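Local structure of hydrogenase expression/formation protein HypE (Desulfovibrio vulgaris subsp. vulgaris, 2Z1U) at residues 215-220 with 231-236. The protein binds ATP and magnesium and probably acts in the maturation of hydrogenases. Residues are numbered along the deposited sequence; the frame is centred on the assembly and turned at random.
Sequences IHVLRD and NEIAGQ. With MG (magnesium ion), chain C.
Strand 217-219, outermost within this chain in the C-terminal-domain sheet, leads directly into the ATP-magnesium site, and I233 and E232 of helix 225-237 meet V217 and R219 of the strand. The short axes run roughly antiparallel, 147° apart. I233 reaches from the helix tip to tip with V217, its CG1 3.9 Å from CG1 of V217, while its CD1 lies against CB of R219; I277 on the neighbouring strand 275-278 touches both V217 and I233. R219 leaves the strand with CG anti to the backbone N (chi1 -173°), then bends at the next two torsions, which carries its guanidinium alongside the helix, where CG1 of I233 lies over one face. Its NH1 donates to OE2 of E232 at 3.0 Å in a bent salt bridge (136°) that meets the carboxylate from above its plane. Both charges have further partners on the second subunit: NE of R219 pairs with D41, and OE1 of E232 with H20. One residue on, D220 OD1 binds magnesium at 1.9 Å, and D81 and D41 of the second subunit bind the same ion, D81 from this chain. D41 of the second subunit thus holds R219 by a salt bridge and shares the magnesium with D220, an arrangement consistent with the intersubunit nucleotide site of the PurM-like (AIR synthase-related) fold.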
ATOM      1  N   ILE A 215      24.007 -13.431  -8.932  1.00 52.04           N
ATOM      2  CA  ILE A 215      23.906 -12.292  -8.024  1.00 51.43           C
ATOM      3  C   ILE A 215      23.475 -12.792  -6.644  1.00 51.35           C
ATOM      4  O   ILE A 215      22.410 -13.420  -6.507  1.00 51.55           O
ATOM      5  CB  ILE A 215      22.892 -11.221  -8.539  1.00 51.35           C
ATOM      6  CG1 ILE A 215      23.200 -10.804  -9.992  1.00 50.76           C
ATOM      7  CG2 ILE A 215      22.865 -10.015  -7.593  1.00 50.95           C
ATOM      8  CD1 ILE A 215      24.634 -10.259 -10.249  1.00 50.78           C
ATOM      9  N   HIS A 216      24.292 -12.519  -5.626  1.00 50.74           N
ATOM     10  CA  HIS A 216      23.952 -12.947  -4.269  1.00 50.19           C
ATOM     11  C   HIS A 216      23.006 -12.001  -3.541  1.00 49.76           C
ATOM     12  O   HIS A 216      22.014 -12.454  -2.986  1.00 49.64           O
ATOM     13  CB  HIS A 216      25.203 -13.207  -3.426  1.00 49.73           C
ATOM     14  CG  HIS A 216      25.987 -14.405  -3.861  1.00 49.85           C
ATOM     15  ND1 HIS A 216      27.227 -14.704  -3.339  1.00 49.82           N
ATOM     16  CD2 HIS A 216      25.713 -15.378  -4.762  1.00 49.79           C
ATOM     17  CE1 HIS A 216      27.683 -15.810  -3.902  1.00 50.83           C
ATOM     18  NE2 HIS A 216      26.784 -16.238  -4.767  1.00 50.43           N
ATOM     19  N   VAL A 217      23.341 -10.704  -3.514  1.00 49.89           N
ATOM     20  CA  VAL A 217      22.546  -9.688  -2.797  1.00 49.41           C
ATOM     21  C   VAL A 217      22.366  -8.402  -3.597  1.00 49.89           C
ATOM     22  O   VAL A 217      23.306  -7.900  -4.216  1.00 50.27           O
ATOM     23  CB  VAL A 217      23.152  -9.278  -1.417  1.00 49.48           C
ATOM     24  CG1 VAL A 217      22.071  -8.617  -0.527  1.00 47.93           C
ATOM     25  CG2 VAL A 217      23.769 -10.468  -0.702  1.00 50.45           C
ATOM     26  N   LEU A 218      21.143  -7.879  -3.570  1.00 49.46           N
ATOM     27  CA  LEU A 218      20.850  -6.535  -4.045  1.00 50.21           C
ATOM     28  C   LEU A 218      20.101  -5.827  -2.928  1.00 50.40           C
ATOM     29  O   LEU A 218      19.217  -6.418  -2.302  1.00 51.10           O
ATOM     30  CB  LEU A 218      19.968  -6.566  -5.314  1.00 48.83           C
ATOM     31  CG  LEU A 218      20.485  -7.233  -6.597  1.00 49.48           C
ATOM     32  CD1 LEU A 218      19.341  -7.432  -7.623  1.00 48.73           C
ATOM     33  CD2 LEU A 218      21.654  -6.467  -7.228  1.00 48.76           C
ATOM     34  N   ARG A 219      20.463  -4.578  -2.658  1.00 50.74           N
ATOM     35  CA  ARG A 219      19.689  -3.760  -1.714  1.00 50.39           C
ATOM     36  C   ARG A 219      19.879  -2.283  -2.045  1.00 50.82           C
ATOM     37  O   ARG A 219      20.959  -1.875  -2.484  1.00 50.02           O
ATOM     38  CB  ARG A 219      20.068  -4.053  -0.243  1.00 50.20           C
ATOM     39  CG  ARG A 219      19.155  -3.338   0.769  1.00 49.53           C
ATOM     40  CD  ARG A 219      18.987  -4.120   2.032  1.00 51.14           C
ATOM     41  NE  ARG A 219      18.322  -5.412   1.827  1.00 51.24           N
ATOM     42  CZ  ARG A 219      18.298  -6.377   2.748  1.00 52.53           C
ATOM     43  NH1 ARG A 219      18.874  -6.175   3.930  1.00 51.20           N
ATOM     44  NH2 ARG A 219      17.687  -7.533   2.509  1.00 50.56           N
ATOM     45  N   ASP A 220      18.849  -1.483  -1.784  1.00 51.46           N
ATOM     46  CA  ASP A 220      18.920  -0.047  -2.032  1.00 53.04           C
ATOM     47  C   ASP A 220      19.198   0.682  -0.712  1.00 52.37           C
ATOM     48  O   ASP A 220      18.442   0.544   0.251  1.00 53.54           O
ATOM     49  CB  ASP A 220      17.620   0.443  -2.693  1.00 54.35           C
ATOM     50  CG  ASP A 220      16.409   0.038  -1.928  1.00 57.35           C
ATOM     51  OD1 ASP A 220      16.428  -1.017  -1.251  1.00 61.53           O
ATOM     52  OD2 ASP A 220      15.430   0.786  -1.961  1.00 66.71           O
ATOM     53  N   ASN A 231      25.204  -3.266   7.192  1.00 49.35           N
ATOM     54  CA  ASN A 231      25.021  -3.919   8.502  1.00 49.77           C
ATOM     55  C   ASN A 231      23.889  -4.956   8.441  1.00 50.26           C
ATOM     56  O   ASN A 231      23.998  -6.043   9.031  1.00 49.06           O
ATOM     57  CB  ASN A 231      24.696  -2.886   9.571  1.00 49.81           C
ATOM     58  CG  ASN A 231      25.917  -2.329  10.219  1.00 51.71           C
ATOM     59  OD1 ASN A 231      26.410  -1.273   9.828  1.00 55.33           O
ATOM     60  ND2 ASN A 231      26.440  -3.044  11.195  1.00 44.88           N
ATOM     61  N   GLU A 232      22.812  -4.614   7.718  1.00 49.85           N
ATOM     62  CA  GLU A 232      21.688  -5.536   7.522  1.00 50.99           C
ATOM     63  C   GLU A 232      22.172  -6.789   6.818  1.00 51.10           C
ATOM     64  O   GLU A 232      21.932  -7.901   7.280  1.00 51.53           O
ATOM     65  CB  GLU A 232      20.568  -4.900   6.691  1.00 51.01           C
ATOM     66  CG  GLU A 232      19.902  -3.726   7.350  1.00 51.61           C
ATOM     67  CD  GLU A 232      18.853  -3.109   6.440  1.00 52.87           C
ATOM     68  OE1 GLU A 232      18.029  -2.321   6.934  1.00 58.97           O
ATOM     69  OE2 GLU A 232      18.821  -3.455   5.253  1.00 52.20           O
ATOM     70  N   ILE A 233      22.891  -6.595   5.717  1.00 51.41           N
ATOM     71  CA  ILE A 233      23.371  -7.705   4.910  1.00 51.39           C
ATOM     72  C   ILE A 233      24.390  -8.528   5.713  1.00 51.43           C
ATOM     73  O   ILE A 233      24.274  -9.752   5.796  1.00 51.58           O
ATOM     74  CB  ILE A 233      23.968  -7.212   3.582  1.00 51.32           C
ATOM     75  CG1 ILE A 233      22.869  -6.610   2.683  1.00 52.77           C
ATOM     76  CG2 ILE A 233      24.789  -8.317   2.922  1.00 50.58           C
ATOM     77  CD1 ILE A 233      23.389  -5.591   1.647  1.00 52.80           C
ATOM     78  N   ALA A 234      25.380  -7.870   6.308  1.00 51.15           N
ATOM     79  CA  ALA A 234      26.329  -8.586   7.166  1.00 50.99           C
ATOM     80  C   ALA A 234      25.618  -9.426   8.243  1.00 51.25           C
ATOM     81  O   ALA A 234      25.990 -10.580   8.475  1.00 51.79           O
ATOM     82  CB  ALA A 234      27.345  -7.624   7.780  1.00 50.71           C
ATOM     83  N   GLY A 235      24.596  -8.853   8.882  1.00 50.64           N
ATOM     84  CA  GLY A 235      23.810  -9.551   9.898  1.00 50.59           C
ATOM     85  C   GLY A 235      22.996 -10.729   9.376  1.00 50.87           C
ATOM     86  O   GLY A 235      23.024 -11.811   9.960  1.00 51.37           O
ATOM     87  N   GLN A 236      22.290 -10.527   8.266  1.00 50.28           N
ATOM     88  CA  GLN A 236      21.486 -11.583   7.637  1.00 50.16           C
ATOM     89  C   GLN A 236      22.379 -12.691   7.096  1.00 49.72           C
ATOM     90  O   GLN A 236      22.002 -13.854   7.130  1.00 49.69           O
ATOM     91  CB  GLN A 236      20.637 -11.026   6.487  1.00 49.14           C
ATOM     92  CG  GLN A 236      19.485 -10.128   6.927  1.00 49.67           C
ATOM     93  CD  GLN A 236      18.531  -9.800   5.805  1.00 50.36           C
ATOM     94  OE1 GLN A 236      17.416 -10.314   5.768  1.00 55.34           O
ATOM     95  NE2 GLN A 236      18.939  -8.919   4.910  1.00 49.34           N
TER
HETATM   96 MG    MG C 344      15.000  -1.341  -0.060  1.00 47.30          MG
HETATM   97  O   HOH W   1      16.551  -0.709   1.802  1.00 34.37           O